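PDB 4FRF: inositol polyphosphate multikinase alpha from Arabidopsis thaliana, which phosphorylates inositol phosphates with broad specificity, using two ATP to convert inositol 1,4,5-trisphosphate into the 1,3,4,5,6-pentakisphosphate. Local coordinates for residues R51-Y56 with V232-F237; S84-K89 with I211-E216; F121-F126 with L154-F159; H205-S210 with H239-N244. One frame throughout, in Å; residues are numbered along the deposited sequence.

Contact 1 (R51-Y56 with V232-F237)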
# COMPACT_ATOMS: atom_id res chain seq x y z
N ARG A 51 6.12 -10.80 -18.50
CA ARG A 51 6.36 -9.77 -19.50
C ARG A 51 6.64 -8.38 -18.90
O ARG A 51 6.73 -7.41 -19.62
CB ARG A 51 5.17 -9.67 -20.44
CG ARG A 51 4.04 -8.82 -19.89
CD ARG A 51 2.88 -8.73 -20.87
NE ARG A 51 3.00 -7.60 -21.79
CZ ARG A 51 2.53 -6.38 -21.55
NH1 ARG A 51 1.91 -6.13 -20.41
NH2 ARG A 51 2.67 -5.41 -22.44
N TYR A 52 6.70 -8.29 -17.58
CA TYR A 52 7.01 -7.01 -16.93
C TYR A 52 8.40 -7.05 -16.33
O TYR A 52 8.71 -6.28 -15.42
CB TYR A 52 5.98 -6.67 -15.86
CG TYR A 52 4.62 -6.31 -16.41
CD1 TYR A 52 4.44 -5.14 -17.14
CD2 TYR A 52 3.53 -7.14 -16.21
CE1 TYR A 52 3.20 -4.81 -17.67
CE2 TYR A 52 2.28 -6.82 -16.74
CZ TYR A 52 2.13 -5.66 -17.48
OH TYR A 52 0.92 -5.34 -18.02
N PHE A 53 9.23 -7.96 -16.83
CA PHE A 53 10.53 -8.19 -16.26
C PHE A 53 11.53 -8.45 -17.38
O PHE A 53 11.28 -9.26 -18.27
CB PHE A 53 10.50 -9.40 -15.31
CG PHE A 53 9.73 -9.15 -14.02
CD1 PHE A 53 10.41 -8.90 -12.83
CD2 PHE A 53 8.34 -9.23 -13.99
CE1 PHE A 53 9.70 -8.69 -11.63
CE2 PHE A 53 7.62 -9.02 -12.79
CZ PHE A 53 8.31 -8.75 -11.62
N PRO A 54 12.69 -7.78 -17.33
CA PRO A 54 13.71 -8.11 -18.30
C PRO A 54 13.81 -9.62 -18.49
O PRO A 54 13.87 -10.35 -17.50
CB PRO A 54 15.00 -7.57 -17.65
CG PRO A 54 14.60 -7.15 -16.23
CD PRO A 54 13.16 -6.84 -16.31
N VAL A 55 13.79 -10.08 -19.74
CA VAL A 55 14.03 -11.50 -20.05
C VAL A 55 15.45 -11.93 -19.67
O VAL A 55 16.43 -11.19 -19.95
CB VAL A 55 13.82 -11.82 -21.55
CG1 VAL A 55 14.15 -13.29 -21.83
CG2 VAL A 55 12.38 -11.49 -21.96
N TYR A 56 15.56 -13.12 -19.07
CA TYR A 56 16.85 -13.67 -18.62
C TYR A 56 17.28 -14.79 -19.56
O TYR A 56 16.44 -15.42 -20.20
CB TYR A 56 16.71 -14.21 -17.19
CG TYR A 56 18.01 -14.66 -16.54
CD1 TYR A 56 19.12 -13.80 -16.48
CD2 TYR A 56 18.09 -15.89 -15.88
CE1 TYR A 56 20.29 -14.18 -15.83
CE2 TYR A 56 19.25 -16.28 -15.23
CZ TYR A 56 20.35 -15.42 -15.20
OH TYR A 56 21.50 -15.81 -14.56
N VAL A 232 5.74 -1.05 -19.62
CA VAL A 232 6.12 -1.00 -18.21
C VAL A 232 7.06 -2.15 -17.87
O VAL A 232 6.92 -3.26 -18.40
CB VAL A 232 4.88 -1.11 -17.30
CG1 VAL A 232 5.29 -1.15 -15.85
CG2 VAL A 232 3.94 0.04 -17.55
N LYS A 233 8.00 -1.90 -16.96
CA LYS A 233 8.91 -2.93 -16.49
C LYS A 233 9.51 -2.55 -15.14
O LYS A 233 9.53 -1.38 -14.76
CB LYS A 233 10.01 -3.22 -17.52
CG LYS A 233 9.49 -3.90 -18.78
CD LYS A 233 10.53 -4.83 -19.42
CE LYS A 233 9.87 -5.93 -20.28
NZ LYS A 233 8.78 -5.43 -21.19
N LEU A 234 9.93 -3.56 -14.39
CA LEU A 234 10.57 -3.34 -13.12
C LEU A 234 12.04 -3.59 -13.29
O LEU A 234 12.43 -4.52 -13.97
CB LEU A 234 10.03 -4.34 -12.10
CG LEU A 234 8.80 -3.96 -11.30
CD1 LEU A 234 7.64 -3.62 -12.22
CD2 LEU A 234 8.45 -5.10 -10.37
N VAL A 235 12.85 -2.82 -12.58
CA VAL A 235 14.29 -2.96 -12.68
C VAL A 235 14.96 -2.90 -11.32
O VAL A 235 14.32 -2.66 -10.32
CB VAL A 235 14.91 -1.89 -13.62
CG1 VAL A 235 14.27 -1.94 -15.00
CG2 VAL A 235 14.76 -0.51 -13.02
N ASP A 236 16.28 -3.06 -11.29
CA ASP A 236 17.06 -3.09 -10.05
C ASP A 236 16.58 -4.14 -9.09
O ASP A 236 15.66 -3.90 -8.33
CB ASP A 236 17.06 -1.73 -9.36
CG ASP A 236 17.73 -0.66 -10.18
OD1 ASP A 236 18.77 -0.96 -10.80
OD2 ASP A 236 17.21 0.47 -10.25
N PHE A 237 17.22 -5.30 -9.12
CA PHE A 237 16.84 -6.37 -8.21
C PHE A 237 17.96 -6.74 -7.25
O PHE A 237 18.06 -7.88 -6.82
CB PHE A 237 16.40 -7.59 -9.01
CG PHE A 237 15.32 -7.32 -9.99
CD1 PHE A 237 14.01 -7.15 -9.57
CD2 PHE A 237 15.59 -7.26 -11.35
CE1 PHE A 237 12.98 -6.93 -10.49
CE2 PHE A 237 14.57 -7.02 -12.27
CZ PHE A 237 13.26 -6.87 -11.83
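The outermost strand 231-235 of the antiparallel sheet is met along its edge by loop 51-56, the two joined first through the backbones of Tyr52 and Leu234. Leu234 N donates to Tyr52 O over 3.2 Å, and Lys233 CA turns a C-H to the same oxygen. The long chain of Lys233, bent at chi2 and chi4, lies along the loop and lets NZ make a weak bond of 3.3 Å to Arg51 O. Tyr52 meets Val232 O with the edge of its ring, while its hydroxyl bonds to Glu193 in helix 187-200. Phe53 CB points off the strand, but with CG set beside the backbone N (chi1 -70°) the ring returns to it. There CZ packs on Leu234 CD2 at 3.9 Å and CD1 on Phe237 CZ at 3.6 Å, the two rings rim to rim with planes 19° apart. Rigid Pro54 follows, its CG at the edge of the Phe237 ring. An alanine in place of Phe53 would probably open a gap beside Leu234 and Phe237 and leave Phe39 without its stacking partner. Phe39, like Phe35 stacked on Phe237, belongs to helix 32-41; loop and helix together pack against the edge strand of an ATP-grasp-type sheet.

Contact 2 (S84-K89 with I211-E216)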
# COMPACT_ATOMS: atom_id res chain seq x y z
N SER A 84 11.19 8.10 -25.48
CA SER A 84 11.22 8.81 -24.20
C SER A 84 11.12 7.76 -23.11
O SER A 84 10.35 6.81 -23.24
CB SER A 84 10.04 9.78 -24.09
OG SER A 84 10.09 10.79 -25.08
N VAL A 85 11.88 7.94 -22.04
CA VAL A 85 11.93 6.96 -20.95
C VAL A 85 11.89 7.62 -19.55
O VAL A 85 12.36 8.74 -19.38
CB VAL A 85 13.18 6.04 -21.09
CG1 VAL A 85 14.43 6.86 -21.09
CG2 VAL A 85 13.23 5.04 -19.97
N MET A 86 11.28 6.95 -18.57
CA MET A 86 11.25 7.47 -17.18
C MET A 86 11.37 6.38 -16.13
O MET A 86 10.71 5.35 -16.21
CB MET A 86 9.99 8.29 -16.90
CG MET A 86 9.91 8.78 -15.45
SD MET A 86 8.26 9.33 -14.95
CE MET A 86 8.39 11.08 -15.32
N ASP A 87 12.17 6.63 -15.10
CA ASP A 87 12.37 5.64 -14.07
C ASP A 87 11.97 6.13 -12.67
O ASP A 87 12.56 7.08 -12.13
CB ASP A 87 13.79 5.10 -14.08
CG ASP A 87 14.79 6.03 -13.42
OD1 ASP A 87 15.06 7.11 -13.98
OD2 ASP A 87 15.33 5.64 -12.36
N VAL A 88 10.97 5.45 -12.09
CA VAL A 88 10.38 5.82 -10.82
C VAL A 88 10.72 4.82 -9.72
O VAL A 88 10.57 3.61 -9.90
CB VAL A 88 8.90 5.88 -10.95
CG1 VAL A 88 8.30 6.62 -9.77
CG2 VAL A 88 8.55 6.56 -12.26
N LYS A 89 11.17 5.34 -8.58
CA LYS A 89 11.48 4.54 -7.41
C LYS A 89 10.21 4.23 -6.64
O LYS A 89 9.62 5.12 -6.02
CB LYS A 89 12.44 5.30 -6.52
CG LYS A 89 13.53 4.46 -5.92
CD LYS A 89 14.90 5.10 -6.15
CE LYS A 89 16.02 4.15 -5.80
NZ LYS A 89 17.35 4.71 -6.16
N ILE A 211 10.20 1.31 -11.12
CA ILE A 211 9.44 1.04 -12.31
C ILE A 211 9.99 1.85 -13.47
O ILE A 211 10.36 3.01 -13.30
CB ILE A 211 8.00 1.42 -12.15
CG1 ILE A 211 7.24 0.29 -11.46
CG2 ILE A 211 7.37 1.67 -13.49
CD1 ILE A 211 5.76 0.55 -11.32
N LEU A 212 10.00 1.25 -14.66
CA LEU A 212 10.45 1.92 -15.85
C LEU A 212 9.34 2.01 -16.88
O LEU A 212 8.80 0.99 -17.30
CB LEU A 212 11.62 1.17 -16.46
CG LEU A 212 12.33 1.89 -17.60
CD1 LEU A 212 13.77 1.43 -17.69
CD2 LEU A 212 11.61 1.66 -18.91
N MET A 213 9.03 3.23 -17.31
CA MET A 213 8.12 3.46 -18.44
C MET A 213 8.92 3.86 -19.67
O MET A 213 9.98 4.48 -19.57
CB MET A 213 7.10 4.54 -18.10
CG MET A 213 6.37 4.32 -16.76
SD MET A 213 5.03 5.51 -16.43
CE MET A 213 5.98 6.99 -16.02
N VAL A 214 8.42 3.46 -20.84
CA VAL A 214 9.03 3.87 -22.10
C VAL A 214 8.01 3.85 -23.23
O VAL A 214 6.99 3.17 -23.13
CB VAL A 214 10.26 2.99 -22.49
CG1 VAL A 214 9.94 1.52 -22.41
CG2 VAL A 214 10.73 3.34 -23.87
N TYR A 215 8.28 4.62 -24.28
CA TYR A 215 7.41 4.60 -25.46
C TYR A 215 8.07 5.16 -26.74
O TYR A 215 9.19 5.68 -26.71
CB TYR A 215 6.06 5.27 -25.17
CG TYR A 215 6.10 6.77 -24.97
CD1 TYR A 215 5.92 7.64 -26.05
CD2 TYR A 215 6.20 7.32 -23.69
CE1 TYR A 215 5.90 9.01 -25.87
CE2 TYR A 215 6.18 8.70 -23.50
CZ TYR A 215 6.04 9.54 -24.61
OH TYR A 215 6.00 10.90 -24.44
N GLU A 216 7.36 5.01 -27.86
CA GLU A 216 7.92 5.32 -29.17
C GLU A 216 7.47 6.69 -29.65
O GLU A 216 6.29 6.92 -29.86
CB GLU A 216 7.46 4.26 -30.20
CG GLU A 216 8.28 4.41 -31.56
CD GLU A 216 9.78 3.93 -31.31
OE1 GLU A 216 10.05 2.80 -31.03
OE2 GLU A 216 10.64 4.79 -31.36
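Met86 extends from the strand with CG anti to the backbone N (chi1 178°), whereas Met213 holds CG beside its own N (chi1 -51°); both chains bend at chi3 and lie side by side, Met86 SD 3.4 Å from Met213 CE. Long, pliable and apolar, the two side chains face helices 149-158 and 249-265, Met213 touching Leu156 and Phe258. Tyr215 takes the crowded position between its N and carbonyl carbon (chi1 70°), which swings the ring across to Ser84: CB of the small serine sits over one ring face, 4.0 Å from CZ. The phenol then reaches on to Phe159 O, and Ser84 OG to Asn217.

These strands, 83-90 and 209-216, are antiparallel neighbours within the central sheet, and residues 83-91 carry the Pro-x-x-x-Asp-x-Lys-x-Gly signature of inositol phosphate kinases. Met86 and Met213 form a hydrogen-bonded pair: Met86 N lies 3.0 Å from Met213 O, and Met213 N 2.9 Å from Met86 O. Val88 and Ile211 repeat the pattern, Val88 N lying 2.8 Å from Ile211 O. Toward the other end the ladder slackens: Tyr215 N reaches Ser84 O at 3.2 Å, but the return bond from Ser84 N is weak. On the face bearing Val85, Asp87, Leu212 and Val214, beta-branched Val85 suits an extended backbone and rests CG2 on Leu212 CD2 at 3.9 Å. Asp87, on this same face, leads its carboxylate away from the partner strand into a salt bridge with Arg141.

Contact 3 (F121-F126 with L154-F159)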
# COMPACT_ATOMS: atom_id res chain seq x y z
N PHE A 121 5.97 7.07 -4.00
CA PHE A 121 6.99 6.88 -5.02
C PHE A 121 7.88 8.11 -5.26
O PHE A 121 7.75 9.11 -4.56
CB PHE A 121 6.32 6.51 -6.31
CG PHE A 121 5.37 7.55 -6.80
CD1 PHE A 121 4.04 7.55 -6.38
CD2 PHE A 121 5.79 8.52 -7.70
CE1 PHE A 121 3.14 8.50 -6.85
CE2 PHE A 121 4.90 9.46 -8.20
CZ PHE A 121 3.57 9.45 -7.76
N ARG A 122 8.72 8.04 -6.30
CA ARG A 122 9.75 9.06 -6.54
C ARG A 122 10.31 9.03 -7.97
O ARG A 122 11.12 8.15 -8.30
CB ARG A 122 10.89 8.88 -5.55
CG ARG A 122 11.69 10.13 -5.26
CD ARG A 122 13.11 9.82 -4.76
NE ARG A 122 13.19 8.65 -3.90
CZ ARG A 122 14.27 8.31 -3.18
NH1 ARG A 122 15.36 9.07 -3.20
NH2 ARG A 122 14.26 7.22 -2.44
N ILE A 123 9.94 10.00 -8.80
CA ILE A 123 10.52 10.12 -10.13
C ILE A 123 12.03 10.37 -10.03
O ILE A 123 12.47 11.36 -9.43
CB ILE A 123 9.87 11.24 -10.91
CG1 ILE A 123 8.39 10.94 -11.08
CG2 ILE A 123 10.51 11.37 -12.25
CD1 ILE A 123 7.61 12.11 -11.58
N SER A 124 12.82 9.44 -10.56
CA SER A 124 14.27 9.42 -10.34
C SER A 124 14.98 10.02 -11.53
O SER A 124 16.16 10.41 -11.44
CB SER A 124 14.77 7.98 -10.15
OG SER A 124 14.51 7.51 -8.84
N GLY A 125 14.29 10.02 -12.65
CA GLY A 125 14.83 10.53 -13.86
C GLY A 125 13.92 10.21 -15.00
O GLY A 125 13.11 9.28 -14.93
N PHE A 126 14.05 11.00 -16.06
CA PHE A 126 13.39 10.74 -17.31
C PHE A 126 14.19 11.40 -18.39
O PHE A 126 15.12 12.15 -18.10
CB PHE A 126 11.97 11.30 -17.30
CG PHE A 126 11.89 12.80 -17.17
CD1 PHE A 126 11.81 13.60 -18.28
CD2 PHE A 126 11.80 13.40 -15.93
CE1 PHE A 126 11.70 14.96 -18.17
CE2 PHE A 126 11.69 14.77 -15.81
CZ PHE A 126 11.65 15.55 -16.94
N LEU A 154 3.19 17.34 -12.35
CA LEU A 154 3.56 18.09 -13.54
C LEU A 154 4.54 17.30 -14.39
O LEU A 154 4.37 17.15 -15.60
CB LEU A 154 4.19 19.44 -13.16
CG LEU A 154 4.62 20.33 -14.32
CD1 LEU A 154 3.43 21.12 -14.85
CD2 LEU A 154 5.73 21.27 -13.88
N THR A 155 5.59 16.79 -13.75
CA THR A 155 6.56 15.98 -14.44
C THR A 155 5.91 14.83 -15.17
O THR A 155 6.20 14.58 -16.34
CB THR A 155 7.56 15.43 -13.47
OG1 THR A 155 8.18 16.51 -12.78
CG2 THR A 155 8.61 14.62 -14.22
N LEU A 156 5.00 14.14 -14.48
CA LEU A 156 4.32 12.98 -15.05
C LEU A 156 3.49 13.38 -16.24
O LEU A 156 3.06 12.53 -17.01
CB LEU A 156 3.44 12.31 -14.02
CG LEU A 156 4.16 11.34 -13.09
CD1 LEU A 156 3.22 10.89 -12.01
CD2 LEU A 156 4.65 10.15 -13.87
N ARG A 157 3.24 14.67 -16.37
CA ARG A 157 2.46 15.17 -17.49
C ARG A 157 3.39 15.68 -18.59
O ARG A 157 3.09 15.55 -19.77
CB ARG A 157 1.52 16.28 -17.03
CG ARG A 157 0.42 16.58 -18.02
CD ARG A 157 -0.37 17.79 -17.61
NE ARG A 157 -0.85 17.67 -16.24
CZ ARG A 157 -2.07 17.25 -15.92
NH1 ARG A 157 -2.93 16.92 -16.89
NH2 ARG A 157 -2.43 17.18 -14.64
N LYS A 158 4.52 16.25 -18.18
CA LYS A 158 5.56 16.58 -19.12
C LYS A 158 5.91 15.32 -19.89
O LYS A 158 5.95 15.32 -21.13
CB LYS A 158 6.80 17.07 -18.37
CG LYS A 158 6.80 18.55 -18.04
CD LYS A 158 8.03 18.89 -17.20
CE LYS A 158 8.29 20.39 -17.17
NZ LYS A 158 9.38 20.71 -16.21
N PHE A 159 6.08 14.23 -19.15
CA PHE A 159 6.54 12.97 -19.73
C PHE A 159 5.70 12.52 -20.94
O PHE A 159 6.16 11.70 -21.74
CB PHE A 159 6.56 11.87 -18.66
CG PHE A 159 7.02 10.55 -19.17
CD1 PHE A 159 8.37 10.30 -19.34
CD2 PHE A 159 6.12 9.55 -19.47
CE1 PHE A 159 8.80 9.08 -19.85
CE2 PHE A 159 6.55 8.33 -19.97
CZ PHE A 159 7.89 8.10 -20.16
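Phe126 and Thr155 meet where helix 149-158 packs on one face of the antiparallel sheet, the alpha/beta layering seen in ATP-grasp folds; the axes of the short segments come within 10.6 Å, their N-to-C directions 27° apart. From Phe126 CB outward, the first neighbour is Phe159 CD1, 4.3 Å away. The ring then crosses Thr155, whose CG2 lies 3.8 Å from Phe126 CD2. It comes closest to Phe126 CE2, at 3.5 Å, and Phe126 CZ follows at 4.2 Å. Beyond the helix contact, Trp137 meets the same ring edge-to-face.

Threonine suits this spot because its branches divide the work: OG1 bonds back to Gly151 O within the helix, and CG2, anti to the backbone N (chi1 of OG1 -58°), is left to face the sheet. A classic beta bulge, in which Ser124 and Gly125 both stand opposite Asp87, shifts the alternation of the strand. Ile123 and Phe126, three residues apart, therefore both point at the helix. Leu156 continues the apolar seam to Phe121, whose CE2 is 4.4 Å from Leu156 CD1. Ile123 reaches toward Thr155 tip to tip, and its terminal CD1 sits 3.8 Å from Thr155 CG2 and equally 3.8 Å from Leu156 CG.

Contact 4 (H205-S210 with H239-N244)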
# COMPACT_ATOMS: atom_id res chain seq x y z
N HIS A 205 9.73 -9.83 -2.08
CA HIS A 205 9.64 -8.44 -1.65
C HIS A 205 10.63 -7.62 -2.45
O HIS A 205 11.86 -7.80 -2.33
CB HIS A 205 9.95 -8.30 -0.17
CG HIS A 205 8.85 -8.76 0.72
ND1 HIS A 205 9.05 -9.05 2.06
CD2 HIS A 205 7.54 -8.99 0.48
CE1 HIS A 205 7.91 -9.44 2.60
NE2 HIS A 205 6.97 -9.40 1.66
N PHE A 206 10.11 -6.70 -3.25
CA PHE A 206 10.93 -5.93 -4.16
C PHE A 206 11.58 -4.70 -3.51
O PHE A 206 11.32 -3.58 -3.91
CB PHE A 206 10.13 -5.55 -5.40
CG PHE A 206 9.82 -6.72 -6.29
CD1 PHE A 206 10.79 -7.20 -7.19
CD2 PHE A 206 8.61 -7.39 -6.19
CE1 PHE A 206 10.52 -8.29 -8.02
CE2 PHE A 206 8.33 -8.48 -7.00
CZ PHE A 206 9.28 -8.93 -7.93
N ASN A 207 12.46 -4.93 -2.54
CA ASN A 207 13.09 -3.84 -1.81
C ASN A 207 13.83 -2.89 -2.71
O ASN A 207 14.76 -3.28 -3.40
CB ASN A 207 14.11 -4.37 -0.83
CG ASN A 207 13.50 -5.20 0.26
OD1 ASN A 207 14.21 -5.96 0.92
ND2 ASN A 207 12.19 -5.03 0.51
N SER A 208 13.52 -1.60 -2.60
CA SER A 208 14.39 -0.55 -3.15
C SER A 208 14.59 -0.69 -4.65
O SER A 208 15.70 -0.89 -5.13
CB SER A 208 15.74 -0.57 -2.42
OG SER A 208 16.43 0.64 -2.65
N CYS A 209 13.52 -0.44 -5.40
CA CYS A 209 13.35 -1.05 -6.70
C CYS A 209 12.44 -0.13 -7.56
O CYS A 209 11.55 0.53 -7.04
CB CYS A 209 12.75 -2.44 -6.48
SG CYS A 209 12.12 -3.33 -7.89
N SER A 210 12.75 0.00 -8.85
CA SER A 210 12.13 1.06 -9.68
C SER A 210 11.20 0.52 -10.75
O SER A 210 11.40 -0.57 -11.27
CB SER A 210 13.20 1.93 -10.35
OG SER A 210 14.11 2.49 -9.40
N HIS A 239 18.26 -5.94 -4.20
CA HIS A 239 17.81 -6.09 -2.81
C HIS A 239 16.56 -6.92 -2.67
O HIS A 239 15.97 -6.96 -1.59
CB HIS A 239 17.59 -4.73 -2.18
CG HIS A 239 18.81 -3.87 -2.15
ND1 HIS A 239 19.59 -3.73 -1.02
CD2 HIS A 239 19.40 -3.13 -3.12
CE1 HIS A 239 20.60 -2.93 -1.30
NE2 HIS A 239 20.51 -2.55 -2.56
N VAL A 240 16.12 -7.57 -3.74
CA VAL A 240 14.96 -8.43 -3.62
C VAL A 240 15.15 -9.45 -2.49
O VAL A 240 16.29 -9.83 -2.17
CB VAL A 240 14.66 -9.15 -4.92
CG1 VAL A 240 13.60 -10.22 -4.70
CG2 VAL A 240 14.18 -8.16 -5.95
N LEU A 241 14.05 -9.82 -1.83
CA LEU A 241 14.06 -10.90 -0.85
C LEU A 241 12.80 -11.76 -0.93
O LEU A 241 11.77 -11.37 -1.53
CB LEU A 241 14.21 -10.35 0.56
CG LEU A 241 15.59 -9.84 0.93
CD1 LEU A 241 15.48 -8.70 1.91
CD2 LEU A 241 16.47 -10.97 1.48
N ASP A 242 12.88 -12.93 -0.31
CA ASP A 242 11.73 -13.82 -0.24
C ASP A 242 10.67 -13.22 0.64
O ASP A 242 10.87 -13.02 1.83
CB ASP A 242 12.15 -15.20 0.26
CG ASP A 242 13.09 -15.91 -0.71
OD1 ASP A 242 12.69 -16.09 -1.88
OD2 ASP A 242 14.24 -16.22 -0.31
N GLY A 243 9.59 -12.77 0.00
CA GLY A 243 8.41 -12.37 0.73
C GLY A 243 7.90 -13.60 1.42
O GLY A 243 7.39 -14.50 0.77
N ASN A 244 8.16 -13.70 2.71
CA ASN A 244 7.90 -14.95 3.39
C ASN A 244 6.44 -15.14 3.70
O ASN A 244 6.07 -15.32 4.85
CB ASN A 244 8.75 -15.06 4.64
CG ASN A 244 10.19 -15.37 4.32
OD1 ASN A 244 10.48 -16.04 3.33
ND2 ASN A 244 11.10 -14.86 5.13
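His205 pairs with Leu241 in a short two-stranded antiparallel ribbon, set apart from the main sheet. Backbone hydrogen bonds close this pair from both directions: His205 N donates to Leu241 O over 2.6 Å at an angle of 171°, and Leu241 N returns to His205 O over 3.0 Å. That second oxygen also draws a C-H from Val240 CA. Just past the pair, Phe206 is the centre of an inverse gamma turn, Asn207 N bonding weakly back to His205 O, which bends the chain away toward strand 209-216.

The aromatic interaction is a CH-pi contact. With CG beside the backbone N (chi1 -75°), the imidazole lies flat against Gly243, whose CA stands 3.4 Å from the ring centroid and only 6° off its normal. Glycine suits this place because a beta carbon here would probably run into His205 CD2. The ring is also tied at its rim, NE2 bonding to Val246 O, and the His205 side chain lies about 3 Å (nearest atoms) from a sulfate ion that probably came from the crystallisation liquor. A leucine in place of His205 would probably leave Val246 O without this donor and Gly243 without a flat face to lie on.

Among the van der Waals contacts, Asn207 CB and His239 CB approach to 3.8 Å, where the loop carrying His239 folds over the turn; His239 ND1 is hydrogen-bonded to Tyr96 OH. The buried Phe206 lies side by side with Val240, and the methyl CG2 of the valine rests 3.7 Å from Phe206 CD1.

Overall arrangement
Contacts 1, 2 and 3 are buried and belong to one five-stranded sheet: contact 2 joins two of its inner strands, contact 1 lays a loop on its edge strand, and contact 3 packs a helix on its face. Contact 4 is only partly buried and lies farther from the chain's centre. Chemistry follows place. A backbone ladder, weak at one end, holds contact 2, a few polar links with aromatic packing hold contact 1, and contact 3 has no hydrogen bond across it. Contact 4 combines a short ribbon with a CH-pi contact. Strand 209-216 serves contacts 2 and 4, and Lys233 and Val235 of contact 1 bond to it; contact 3 joins contact 2 through probable backbone bonds and packing on Met86.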